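Local coordinates for protein lactaldehyde dehydrogenase (Escherichia coli, PDB 2IMP) that oxidises L-lactaldehyde irreversibly to L-lactate with NAD+, acts also on glycolaldehyde and L-glyceraldehyde, and serves the breakdown of L-fucose and L-rhamnose, at residues I329-L334 / K361-P366; Q310-G315 / I323-L328; E338-R343 / E383-V388; V91-K96 / F180-A185. All coordinates share one frame; numbering follows the deposited sequence.

Contact 1 of 4, residues I329-L334 / K361-P366. With NAI (1,4-dihydronicotinamide adenine dinucleotide), chain D.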
# COMPACT_ATOMS: atom_id res chain seq x y z
N ILE A 329 -34.07 11.12 22.73
CA ILE A 329 -34.03 9.75 23.26
C ILE A 329 -34.70 9.52 24.63
O ILE A 329 -35.49 8.59 24.78
CB ILE A 329 -32.57 9.21 23.30
CG1 ILE A 329 -32.58 7.70 23.53
CG2 ILE A 329 -31.78 9.91 24.40
CD1 ILE A 329 -33.32 6.92 22.46
N ASN A 330 -34.40 10.36 25.61
CA ASN A 330 -34.99 10.20 26.94
C ASN A 330 -35.11 11.50 27.76
O ASN A 330 -34.69 12.57 27.33
CB ASN A 330 -34.20 9.17 27.75
CG ASN A 330 -32.72 9.51 27.84
OD1 ASN A 330 -32.34 10.66 28.05
ND2 ASN A 330 -31.87 8.49 27.68
N ALA A 331 -35.70 11.38 28.95
CA ALA A 331 -35.90 12.50 29.85
C ALA A 331 -34.63 13.30 30.17
O ALA A 331 -34.61 14.53 30.05
CB ALA A 331 -36.55 12.02 31.14
N ALA A 332 -33.58 12.61 30.60
CA ALA A 332 -32.33 13.29 30.93
C ALA A 332 -31.79 14.10 29.76
O ALA A 332 -31.25 15.20 29.95
CB ALA A 332 -31.30 12.29 31.37
N ALA A 333 -31.92 13.55 28.56
CA ALA A 333 -31.47 14.23 27.36
C ALA A 333 -32.20 15.58 27.18
O ALA A 333 -31.58 16.61 26.95
CB ALA A 333 -31.70 13.35 26.14
N LEU A 334 -33.52 15.53 27.31
CA LEU A 334 -34.35 16.72 27.20
C LEU A 334 -33.96 17.77 28.26
O LEU A 334 -33.77 18.94 27.95
CB LEU A 334 -35.83 16.36 27.35
CG LEU A 334 -36.84 17.51 27.27
CD1 LEU A 334 -36.68 18.24 25.95
CD2 LEU A 334 -38.24 16.96 27.41
N LYS A 361 -46.45 14.58 26.76
CA LYS A 361 -45.97 13.24 26.46
C LYS A 361 -44.71 13.21 25.56
O LYS A 361 -44.58 14.03 24.65
CB LYS A 361 -47.08 12.42 25.79
CG LYS A 361 -48.24 12.06 26.69
CD LYS A 361 -47.82 11.08 27.77
CE LYS A 361 -49.01 10.61 28.59
NZ LYS A 361 -48.62 9.60 29.61
N GLY A 362 -43.81 12.28 25.83
CA GLY A 362 -42.60 12.18 25.03
C GLY A 362 -41.60 13.26 25.41
O GLY A 362 -41.84 14.03 26.33
N TYR A 363 -40.48 13.31 24.70
CA TYR A 363 -39.45 14.30 24.99
C TYR A 363 -39.11 15.21 23.79
O TYR A 363 -38.11 15.02 23.11
CB TYR A 363 -38.18 13.60 25.47
CG TYR A 363 -38.47 12.42 26.36
CD1 TYR A 363 -38.51 11.13 25.84
CD2 TYR A 363 -38.78 12.60 27.70
CE1 TYR A 363 -38.86 10.04 26.63
CE2 TYR A 363 -39.14 11.53 28.50
CZ TYR A 363 -39.17 10.25 27.96
OH TYR A 363 -39.56 9.19 28.75
N TYR A 364 -39.96 16.21 23.56
CA TYR A 364 -39.75 17.11 22.45
C TYR A 364 -39.12 18.47 22.78
O TYR A 364 -39.47 19.11 23.78
CB TYR A 364 -41.06 17.35 21.70
CG TYR A 364 -41.70 16.10 21.18
CD1 TYR A 364 -42.53 15.32 22.00
CD2 TYR A 364 -41.47 15.66 19.88
CE1 TYR A 364 -43.11 14.15 21.52
CE2 TYR A 364 -42.04 14.50 19.39
CZ TYR A 364 -42.86 13.75 20.22
OH TYR A 364 -43.42 12.60 19.73
N TYR A 365 -38.20 18.89 21.93
CA TYR A 365 -37.56 20.19 22.05
C TYR A 365 -37.56 20.90 20.68
O TYR A 365 -37.07 20.35 19.70
CB TYR A 365 -36.13 20.07 22.57
CG TYR A 365 -35.62 21.39 23.11
CD1 TYR A 365 -35.99 21.84 24.37
CD2 TYR A 365 -34.82 22.23 22.32
CE1 TYR A 365 -35.59 23.09 24.84
CE2 TYR A 365 -34.42 23.48 22.78
CZ TYR A 365 -34.81 23.90 24.04
OH TYR A 365 -34.45 25.15 24.49
N PRO A 366 -38.12 22.11 20.62
CA PRO A 366 -38.18 22.86 19.36
C PRO A 366 -36.84 23.28 18.74
O PRO A 366 -35.87 23.58 19.44
CB PRO A 366 -39.03 24.07 19.74
CG PRO A 366 -38.58 24.34 21.14
CD PRO A 366 -38.57 22.94 21.75
PA NAI D . -23.40 6.37 26.42
O1A NAI D . -21.93 6.33 26.60
O2A NAI D . -24.13 6.89 27.67
O5B NAI D . -23.91 4.90 26.05
C5B NAI D . -23.41 4.15 24.96
C4B NAI D . -23.12 2.69 25.35
O4B NAI D . -22.11 2.62 26.36
C3B NAI D . -24.33 1.94 25.93
O3B NAI D . -24.39 0.62 25.38
C2B NAI D . -24.07 1.99 27.42
O2B NAI D . -24.73 1.01 28.19
C1B NAI D . -22.57 1.89 27.49
N9A NAI D . -21.98 2.44 28.75
C8A NAI D . -22.32 3.56 29.49
N7A NAI D . -21.49 3.65 30.57
C5A NAI D . -20.63 2.60 30.53
C6A NAI D . -19.57 2.20 31.37
N6A NAI D . -19.26 2.89 32.46
N1A NAI D . -18.84 1.04 31.05
C2A NAI D . -19.16 0.30 29.90
N3A NAI D . -20.21 0.71 29.07
C4A NAI D . -20.93 1.84 29.38
O3 NAI D . -23.65 7.30 25.15
PN NAI D . -25.03 7.52 24.35
O1N NAI D . -25.64 6.23 23.98
O2N NAI D . -24.74 8.49 23.23
O5D NAI D . -25.90 8.31 25.47
C5D NAI D . -26.94 7.75 26.24
C4D NAI D . -27.41 8.83 27.18
O4D NAI D . -28.27 8.25 28.15
C3D NAI D . -26.48 9.74 28.01
O3D NAI D . -26.46 11.05 27.46
C2D NAI D . -27.02 9.72 29.42
O2D NAI D . -27.00 10.99 30.04
C1D NAI D . -28.41 9.16 29.23
N1N NAI D . -28.91 8.52 30.49
C2N NAI D . -28.56 7.19 30.72
C3N NAI D . -29.01 6.54 31.90
C7N NAI D . -28.65 5.10 32.17
O7N NAI D . -29.11 4.50 33.34
N7N NAI D . -27.90 4.36 31.35
C4N NAI D . -29.82 7.28 32.83
C5N NAI D . -30.16 8.64 32.57
C6N NAI D . -29.69 9.25 31.39

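Contact 2 of 4, residues Q310-G315 / I323-L328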
# COMPACT_ATOMS: atom_id res chain seq x y z
N GLN A 310 -37.71 27.27 10.84
CA GLN A 310 -39.12 27.43 11.18
C GLN A 310 -39.99 26.35 10.53
O GLN A 310 -40.97 25.89 11.11
CB GLN A 310 -39.64 28.81 10.75
CG GLN A 310 -39.58 29.88 11.82
CD GLN A 310 -40.55 31.02 11.55
OE1 GLN A 310 -41.77 30.84 11.56
NE2 GLN A 310 -40.01 32.21 11.29
N ALA A 311 -39.59 25.96 9.32
CA ALA A 311 -40.28 24.93 8.55
C ALA A 311 -40.10 23.51 9.12
O ALA A 311 -40.82 22.58 8.74
CB ALA A 311 -39.80 24.97 7.11
N VAL A 312 -39.13 23.36 10.01
CA VAL A 312 -38.86 22.07 10.64
C VAL A 312 -39.94 21.67 11.66
O VAL A 312 -40.02 22.24 12.74
CB VAL A 312 -37.49 22.06 11.35
CG1 VAL A 312 -37.30 20.77 12.13
CG2 VAL A 312 -36.38 22.20 10.32
N GLN A 313 -40.77 20.70 11.29
CA GLN A 313 -41.83 20.22 12.17
C GLN A 313 -41.40 19.02 13.03
O GLN A 313 -40.68 18.13 12.56
CB GLN A 313 -43.04 19.78 11.33
CG GLN A 313 -43.51 20.80 10.30
CD GLN A 313 -44.62 21.70 10.80
OE1 GLN A 313 -44.40 22.55 11.67
NE2 GLN A 313 -45.82 21.52 10.26
N PHE A 314 -41.83 19.00 14.29
CA PHE A 314 -41.49 17.89 15.16
C PHE A 314 -42.72 17.12 15.65
O PHE A 314 -43.82 17.67 15.70
CB PHE A 314 -40.66 18.38 16.35
CG PHE A 314 -41.38 19.34 17.25
CD1 PHE A 314 -42.33 18.89 18.16
CD2 PHE A 314 -41.10 20.70 17.20
CE1 PHE A 314 -42.99 19.77 19.01
CE2 PHE A 314 -41.75 21.60 18.05
CZ PHE A 314 -42.70 21.13 18.95
N GLY A 315 -42.53 15.85 15.99
CA GLY A 315 -43.64 15.04 16.47
C GLY A 315 -43.37 13.55 16.43
O GLY A 315 -42.23 13.12 16.21
N ILE A 323 -42.76 14.98 8.86
CA ILE A 323 -41.99 15.78 9.80
C ILE A 323 -40.47 15.57 9.65
O ILE A 323 -40.02 14.50 9.25
CB ILE A 323 -42.36 15.45 11.26
CG1 ILE A 323 -42.09 13.97 11.55
CG2 ILE A 323 -43.82 15.80 11.52
CD1 ILE A 323 -42.22 13.60 13.02
N ALA A 324 -39.71 16.60 9.98
CA ALA A 324 -38.26 16.53 9.88
C ALA A 324 -37.57 16.18 11.21
O ALA A 324 -36.36 15.94 11.25
CB ALA A 324 -37.73 17.86 9.35
N MET A 325 -38.34 16.15 12.29
CA MET A 325 -37.77 15.86 13.60
C MET A 325 -38.65 15.03 14.55
O MET A 325 -39.87 15.24 14.63
CB MET A 325 -37.42 17.18 14.27
CG MET A 325 -36.88 17.06 15.68
SD MET A 325 -36.37 18.67 16.27
CE MET A 325 -34.99 18.97 15.14
N GLY A 326 -38.02 14.10 15.25
CA GLY A 326 -38.73 13.27 16.20
C GLY A 326 -38.39 13.73 17.61
O GLY A 326 -37.83 14.80 17.80
N PRO A 327 -38.72 12.93 18.63
CA PRO A 327 -38.42 13.32 20.01
C PRO A 327 -36.97 12.95 20.41
O PRO A 327 -36.31 12.17 19.72
CB PRO A 327 -39.43 12.52 20.81
CG PRO A 327 -39.43 11.22 20.05
CD PRO A 327 -39.50 11.68 18.61
N LEU A 328 -36.49 13.54 21.50
CA LEU A 328 -35.18 13.20 22.01
C LEU A 328 -35.22 11.78 22.63
O LEU A 328 -36.30 11.32 23.01
CB LEU A 328 -34.72 14.22 23.05
CG LEU A 328 -34.55 15.65 22.55
CD1 LEU A 328 -33.93 16.50 23.65
CD2 LEU A 328 -33.65 15.67 21.32

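Contact 3 of 4, residues E338-R343 / E383-V388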
# COMPACT_ATOMS: atom_id res chain seq x y z
N GLU A 338 -32.48 21.81 27.84
CA GLU A 338 -33.09 22.98 28.46
C GLU A 338 -32.07 23.80 29.26
O GLU A 338 -31.89 25.00 29.04
CB GLU A 338 -34.20 22.56 29.43
CG GLU A 338 -35.26 21.64 28.86
CD GLU A 338 -36.31 21.29 29.91
OE1 GLU A 338 -36.97 22.21 30.43
OE2 GLU A 338 -36.48 20.08 30.21
N GLN A 339 -31.40 23.11 30.18
CA GLN A 339 -30.39 23.72 31.03
C GLN A 339 -29.27 24.42 30.24
O GLN A 339 -28.84 25.51 30.60
CB GLN A 339 -29.78 22.66 31.95
CG GLN A 339 -30.81 21.94 32.80
CD GLN A 339 -30.18 20.95 33.76
OE1 GLN A 339 -29.47 20.03 33.36
NE2 GLN A 339 -30.44 21.14 35.05
N LYS A 340 -28.82 23.78 29.17
CA LYS A 340 -27.77 24.38 28.36
C LYS A 340 -28.26 25.62 27.58
O LYS A 340 -27.54 26.61 27.48
CB LYS A 340 -27.18 23.34 27.41
CG LYS A 340 -26.39 22.27 28.15
CD LYS A 340 -25.71 21.30 27.22
CE LYS A 340 -24.90 20.28 28.01
NZ LYS A 340 -24.23 19.29 27.12
N VAL A 341 -29.47 25.55 27.05
CA VAL A 341 -30.03 26.70 26.35
C VAL A 341 -30.23 27.87 27.33
O VAL A 341 -29.87 29.01 27.04
CB VAL A 341 -31.37 26.36 25.67
CG1 VAL A 341 -31.97 27.61 25.06
CG2 VAL A 341 -31.16 25.30 24.59
N ALA A 342 -30.81 27.55 28.49
CA ALA A 342 -31.02 28.56 29.52
C ALA A 342 -29.69 29.23 29.93
O ALA A 342 -29.58 30.45 29.95
CB ALA A 342 -31.70 27.93 30.73
N ARG A 343 -28.70 28.41 30.26
CA ARG A 343 -27.40 28.93 30.62
C ARG A 343 -26.88 29.88 29.52
O ARG A 343 -26.45 30.99 29.79
CB ARG A 343 -26.38 27.80 30.81
CG ARG A 343 -26.26 27.29 32.23
CD ARG A 343 -25.07 26.35 32.33
NE ARG A 343 -24.81 25.91 33.70
CZ ARG A 343 -23.79 25.13 34.05
NH1 ARG A 343 -22.94 24.69 33.13
NH2 ARG A 343 -23.63 24.78 35.32
N GLU A 383 -21.76 18.96 24.47
CA GLU A 383 -22.67 18.27 23.56
C GLU A 383 -24.16 18.54 23.89
O GLU A 383 -24.68 18.07 24.90
CB GLU A 383 -22.36 16.77 23.59
CG GLU A 383 -20.92 16.46 23.18
CD GLU A 383 -20.51 15.01 23.42
OE1 GLU A 383 -20.49 14.58 24.60
OE2 GLU A 383 -20.21 14.30 22.44
N THR A 384 -24.81 19.30 23.01
CA THR A 384 -26.20 19.72 23.20
C THR A 384 -27.34 18.75 22.74
O THR A 384 -28.50 19.16 22.69
CB THR A 384 -26.45 21.08 22.51
OG1 THR A 384 -25.31 21.93 22.69
CG2 THR A 384 -27.67 21.77 23.11
N PHE A 385 -27.01 17.50 22.43
CA PHE A 385 -28.02 16.53 22.00
C PHE A 385 -29.11 17.10 21.06
O PHE A 385 -29.07 16.89 19.85
CB PHE A 385 -28.72 15.89 23.20
CG PHE A 385 -27.96 16.00 24.49
CD1 PHE A 385 -27.95 17.19 25.21
CD2 PHE A 385 -27.21 14.93 24.96
CE1 PHE A 385 -27.23 17.31 26.39
CE2 PHE A 385 -26.48 15.04 26.15
CZ PHE A 385 -26.48 16.24 26.86
N GLY A 386 -30.08 17.80 21.65
CA GLY A 386 -31.18 18.38 20.90
C GLY A 386 -30.84 19.25 19.69
O GLY A 386 -29.67 19.41 19.34
N PRO A 387 -31.86 19.83 19.05
CA PRO A 387 -31.73 20.68 17.87
C PRO A 387 -31.37 22.16 18.16
O PRO A 387 -32.13 23.07 17.82
CB PRO A 387 -33.11 20.57 17.22
CG PRO A 387 -34.00 20.55 18.42
CD PRO A 387 -33.29 19.58 19.36
N VAL A 388 -30.21 22.38 18.76
CA VAL A 388 -29.75 23.73 19.07
C VAL A 388 -28.58 24.19 18.18
O VAL A 388 -27.52 23.56 18.17
CB VAL A 388 -29.33 23.85 20.54
CG1 VAL A 388 -28.92 25.28 20.86
CG2 VAL A 388 -30.47 23.40 21.45

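Contact 4 of 4, residues V91-K96 / F180-A185. With NAI (1,4-dihydronicotinamide adenine dinucleotide), chain D.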
# COMPACT_ATOMS: atom_id res chain seq x y z
N VAL A 91 -37.60 3.37 14.52
CA VAL A 91 -38.50 4.51 14.68
C VAL A 91 -39.12 4.53 16.09
O VAL A 91 -39.05 5.52 16.82
CB VAL A 91 -39.66 4.46 13.66
CG1 VAL A 91 -40.66 5.57 13.95
CG2 VAL A 91 -39.13 4.58 12.24
N GLU A 92 -39.71 3.39 16.44
CA GLU A 92 -40.37 3.18 17.72
C GLU A 92 -39.50 3.41 18.99
O GLU A 92 -39.93 4.09 19.92
CB GLU A 92 -40.95 1.77 17.74
CG GLU A 92 -41.59 1.37 19.04
CD GLU A 92 -42.26 0.01 18.95
OE1 GLU A 92 -41.58 -0.94 18.50
OE2 GLU A 92 -43.45 -0.10 19.31
N GLU A 93 -38.31 2.83 19.02
CA GLU A 93 -37.45 2.98 20.19
C GLU A 93 -36.43 4.14 20.12
O GLU A 93 -36.06 4.71 21.15
CB GLU A 93 -36.71 1.66 20.48
CG GLU A 93 -35.63 1.30 19.48
CD GLU A 93 -35.08 -0.11 19.68
OE1 GLU A 93 -35.05 -0.60 20.84
OE2 GLU A 93 -34.67 -0.73 18.68
N GLY A 94 -36.00 4.48 18.91
CA GLY A 94 -35.02 5.55 18.74
C GLY A 94 -35.61 6.93 18.50
O GLY A 94 -34.92 7.94 18.64
N GLY A 95 -36.88 6.97 18.12
CA GLY A 95 -37.53 8.25 17.88
C GLY A 95 -37.12 8.97 16.60
O GLY A 95 -37.43 10.15 16.44
N LYS A 96 -36.43 8.29 15.70
CA LYS A 96 -36.06 8.95 14.46
C LYS A 96 -37.15 8.84 13.38
O LYS A 96 -37.93 7.89 13.37
CB LYS A 96 -34.73 8.41 13.91
CG LYS A 96 -34.75 6.96 13.50
CD LYS A 96 -33.63 6.68 12.49
CE LYS A 96 -32.25 7.03 13.04
NZ LYS A 96 -31.20 7.01 11.97
N PHE A 180 -31.48 1.60 25.86
CA PHE A 180 -32.57 2.40 25.32
C PHE A 180 -33.04 1.95 23.92
O PHE A 180 -34.18 2.20 23.53
CB PHE A 180 -32.17 3.87 25.23
CG PHE A 180 -31.79 4.47 26.55
CD1 PHE A 180 -32.73 4.57 27.57
CD2 PHE A 180 -30.49 4.91 26.78
CE1 PHE A 180 -32.38 5.09 28.81
CE2 PHE A 180 -30.13 5.43 28.01
CZ PHE A 180 -31.08 5.53 29.03
N THR A 181 -32.14 1.30 23.19
CA THR A 181 -32.45 0.84 21.84
C THR A 181 -31.97 -0.61 21.52
O THR A 181 -31.20 -0.83 20.59
CB THR A 181 -31.84 1.81 20.78
OG1 THR A 181 -30.42 1.87 20.95
CG2 THR A 181 -32.41 3.21 20.95
N PRO A 182 -32.44 -1.59 22.30
CA PRO A 182 -32.04 -2.99 22.09
C PRO A 182 -32.88 -3.79 21.07
O PRO A 182 -32.41 -4.80 20.54
CB PRO A 182 -32.17 -3.57 23.49
CG PRO A 182 -33.43 -2.90 23.97
CD PRO A 182 -33.23 -1.45 23.54
N ASN A 183 -34.10 -3.34 20.82
CA ASN A 183 -34.99 -4.05 19.91
C ASN A 183 -34.44 -4.33 18.51
O ASN A 183 -34.54 -5.46 18.02
CB ASN A 183 -36.33 -3.33 19.82
CG ASN A 183 -37.02 -3.27 21.16
OD1 ASN A 183 -36.80 -4.13 22.01
ND2 ASN A 183 -37.87 -2.26 21.36
N ASN A 184 -33.87 -3.31 17.89
CA ASN A 184 -33.29 -3.49 16.57
C ASN A 184 -32.15 -4.53 16.62
O ASN A 184 -31.93 -5.27 15.66
CB ASN A 184 -32.74 -2.15 16.06
CG ASN A 184 -31.61 -1.62 16.91
OD1 ASN A 184 -30.45 -2.04 16.74
ND2 ASN A 184 -31.91 -0.73 17.82
N ALA A 185 -31.46 -4.59 17.76
CA ALA A 185 -30.37 -5.54 17.95
C ALA A 185 -30.88 -6.98 18.09
O ALA A 185 -30.23 -7.93 17.65
CB ALA A 185 -29.55 -5.15 19.16
PA NAI D . -23.40 6.37 26.42
O1A NAI D . -21.93 6.33 26.60
O2A NAI D . -24.13 6.89 27.67
O5B NAI D . -23.91 4.90 26.05
C5B NAI D . -23.41 4.15 24.96
C4B NAI D . -23.12 2.69 25.35
O4B NAI D . -22.11 2.62 26.36
C3B NAI D . -24.33 1.94 25.93
O3B NAI D . -24.39 0.62 25.38
C2B NAI D . -24.07 1.99 27.42
O2B NAI D . -24.73 1.01 28.19
C1B NAI D . -22.57 1.89 27.49
N9A NAI D . -21.98 2.44 28.75
C8A NAI D . -22.32 3.56 29.49
N7A NAI D . -21.49 3.65 30.57
C5A NAI D . -20.63 2.60 30.53
C6A NAI D . -19.57 2.20 31.37
N6A NAI D . -19.26 2.89 32.46
N1A NAI D . -18.84 1.04 31.05
C2A NAI D . -19.16 0.30 29.90
N3A NAI D . -20.21 0.71 29.07
C4A NAI D . -20.93 1.84 29.38
O3 NAI D . -23.65 7.30 25.15
PN NAI D . -25.03 7.52 24.35
O1N NAI D . -25.64 6.23 23.98
O2N NAI D . -24.74 8.49 23.23
O5D NAI D . -25.90 8.31 25.47
C5D NAI D . -26.94 7.75 26.24
C4D NAI D . -27.41 8.83 27.18
O4D NAI D . -28.27 8.25 28.15
C3D NAI D . -26.48 9.74 28.01
O3D NAI D . -26.46 11.05 27.46
C2D NAI D . -27.02 9.72 29.42
O2D NAI D . -27.00 10.99 30.04
C1D NAI D . -28.41 9.16 29.23
N1N NAI D . -28.91 8.52 30.49
C2N NAI D . -28.56 7.19 30.72
C3N NAI D . -29.01 6.54 31.90
C7N NAI D . -28.65 5.10 32.17
O7N NAI D . -29.11 4.50 33.34
N7N NAI D . -27.90 4.36 31.35
C4N NAI D . -29.82 7.28 32.83
C5N NAI D . -30.16 8.64 32.57
C6N NAI D . -29.69 9.25 31.39
O HOH W 1 -38.80 -1.13 18.94

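Contact 1 of 4, residues I329-L334 / K361-P366
The Tyr363 ring lies with one face over the backbone of Asn330 and Ala331, where helix 331-346 begins. Asn330 CA sits 4.0 Å from the centroid of the Tyr363 ring, 19° off its normal, a CH-pi contact, while Ala331 N stands over the same face nearer the rim, 3.5 Å from Tyr363 CE2. Leu334, one helical turn on, reaches the ring at its edge and splits its branches: CD2 rests 3.9 Å from Tyr363 CB, and CD1 packs 3.9 Å from Tyr365 CB. Its CG is anti to the backbone N (chi1 180°), which turns the two methyls to the loop 361-366.

Behind this layer, Asn330 is the N-cap of the helix. Its OD1 accepts from Ala333 N at 3.0 Å, almost in line with the side-chain carbonyl. Tyr363 is itself tied by backbone hydrogen bonds to Leu328 and Pro29. On the side of the cofactor, Ala332 CB touches NAI C6N at 3.4 Å and Asn330 ND2 approaches NAI O4D at 3.6 Å. Across the segments the grip is dispersive, made by an aromatic face and leucine methyls, whereas the one side-chain hydrogen bond stays local and fixes the helix start that borders the nicotinamide ribose.

Contact 2 of 4, residues Q310-G315 / I323-L328
A single beta bridge between Phe314 and Met325 closes the loop that joins helix 298-310 to helix 331-346. Gly315 N donates to Met325 O, 3.0 Å, with the donor tilted 18° from the carbonyl plane. Two weak bonds share one acceptor: Gln313 O takes Met325 N at 3.1 Å and Ala324 N at 3.2 Å, both well bent. Phe314 CA adds a CA-H...O contact to Met325 O, so that this oxygen is also approached by a carbon donor.

Apolar groups flank the bridge. Val312 CG1 lies 4.0 Å from Ala324 CB and also reaches Met325 CB. Phe314 CB meets Met325 CB at 4.0 Å, while the phenyl ring beyond it leads away from segment 323-328. Ile323 takes the other end: CG1 is held between its backbone N and carbonyl carbon (chi1 60°), and CD1 then comes within 3.2 Å of Gly315 O. Gly315 has backbone angles that a side chain would tolerate poorly, since a CB would press on the preceding carbonyl oxygen.

Around the bridge, Met325 packs on Ser281 and on Pro387, just before strand 388-394, Ala324 on Val278, and Val312 on Pro367, just before strand 368-371. Gly326 O accepts from Ser281 OG, and Leu328, the last residue of its segment, packs on Leu334 and Val337 of helix 331-346.

Contact 3 of 4, residues E338-R343 / E383-V388
Lys340 runs from helix 331-346 past the Phe385 side chain, crossing it at about a right angle, with NZ 3.7 Å from Phe385 CE1. Beyond CG the lysine chain is fully extended, and this reach carries NZ to Glu383 O, a 2.6 Å hydrogen bond. The ammonium does not use a carbonyl lone pair: it stands 61° out of the carbonyl plane. Glu383 O also lies over one face of the Phe385 ring, offset toward the rim. The Glu383 carboxylate is not in contact with the ammonium; Lys340 NZ and Glu383 OE1 are 6.5 Å apart, perhaps near enough for a mild attraction. A methionine in place of the lysine would probably leave Glu383 O without this donor and let the loop 383-388 lose this polar tie to the helix.

One residue on, the contact is apolar: Val341 CG2 meets Val388 CG2 at 3.7 Å, where strand 388-394 begins. Tyr365 packs on Val341, and Val337 touches both Phe385 and Val388. Thr384 OG1 is engaged elsewhere, with Lys255 NZ and Glu382 O. Pro387 is the centre of an inverse gamma turn, which brings the chain from the loop into the strand. Helix 331-346 covers the loop that enters strand 388-394 of a mixed sheet in this aldehyde dehydrogenase, next to the cofactor site: Phe385 touches Arg336, an NAD+-binding residue, and its side chain comes within about 4 Å of NAI, nearest atoms.

Contact 4 of 4, residues V91-K96 / F180-A185
The carboxylate of Glu93, in the last turn of helix 83-94, accepts from the backbone N-H groups of Asn183 and Asn184 near the N-terminal end of helix 183-195. Each oxygen uses its syn lone pair for one amide: OE1 accepts from Asn183 N at 2.9 Å, and OE2 from Asn184 N at 2.8 Å. OE2 has a second donor, Asn184 ND2 at 2.9 Å, which comes from above the carboxylate plane, 56° out of it. The two asparagines are turned differently against the acid. The amide of Asn183 lies only 19° from the carboxylate plane, whereas that of Asn184 is steeply inclined to it.

Glu93 CG sits between its own backbone N and carbonyl carbon (chi1 71°), and the chain then extends toward segment 180-185, crossing Thr181 at about a right angle. An alanine here is likely to leave the buried amides of Asn183 and Asn184 without this acceptor, and the Asn184 side chain with just its weak bond to Thr181 O among the contacts described. N-H groups near a helix N-terminus would probably favour the negative charge.

Ile35 of strand 34-39 packs against Glu93 and Asn183, and Asn183 OD1 is bonded to Ser36 OG. Phe180, before the helix, reaches the cofactor, with CE2 3.4 Å from NAI O4D. Water 1 joins Glu92 OE1 to Asn183 ND2, at 2.8 Å from each.

In the fold
Along the chain contact 4 closes first, then contact 2, while contacts 1 and 3 interleave and share helix 331-346. The centre of contact 1 lies about 12 Å from that of contact 2, 11 Å from contact 3 and 15 Å from contact 4. Contacts 1 and 2 each touch the other three: Tyr364 of contact 1 packs on Gly315 and Pro327 of contact 2, Ile329 meets Thr181 of contact 4, and Pro327 CD reaches Gly95 O of contact 4. Only contacts 3 and 4 stay apart, their centres being about 23 Å from each other. Contacts 1 and 4 both reach NAI, so the start of helix 331-346 and the approach to helix 183-195 border the cofactor together.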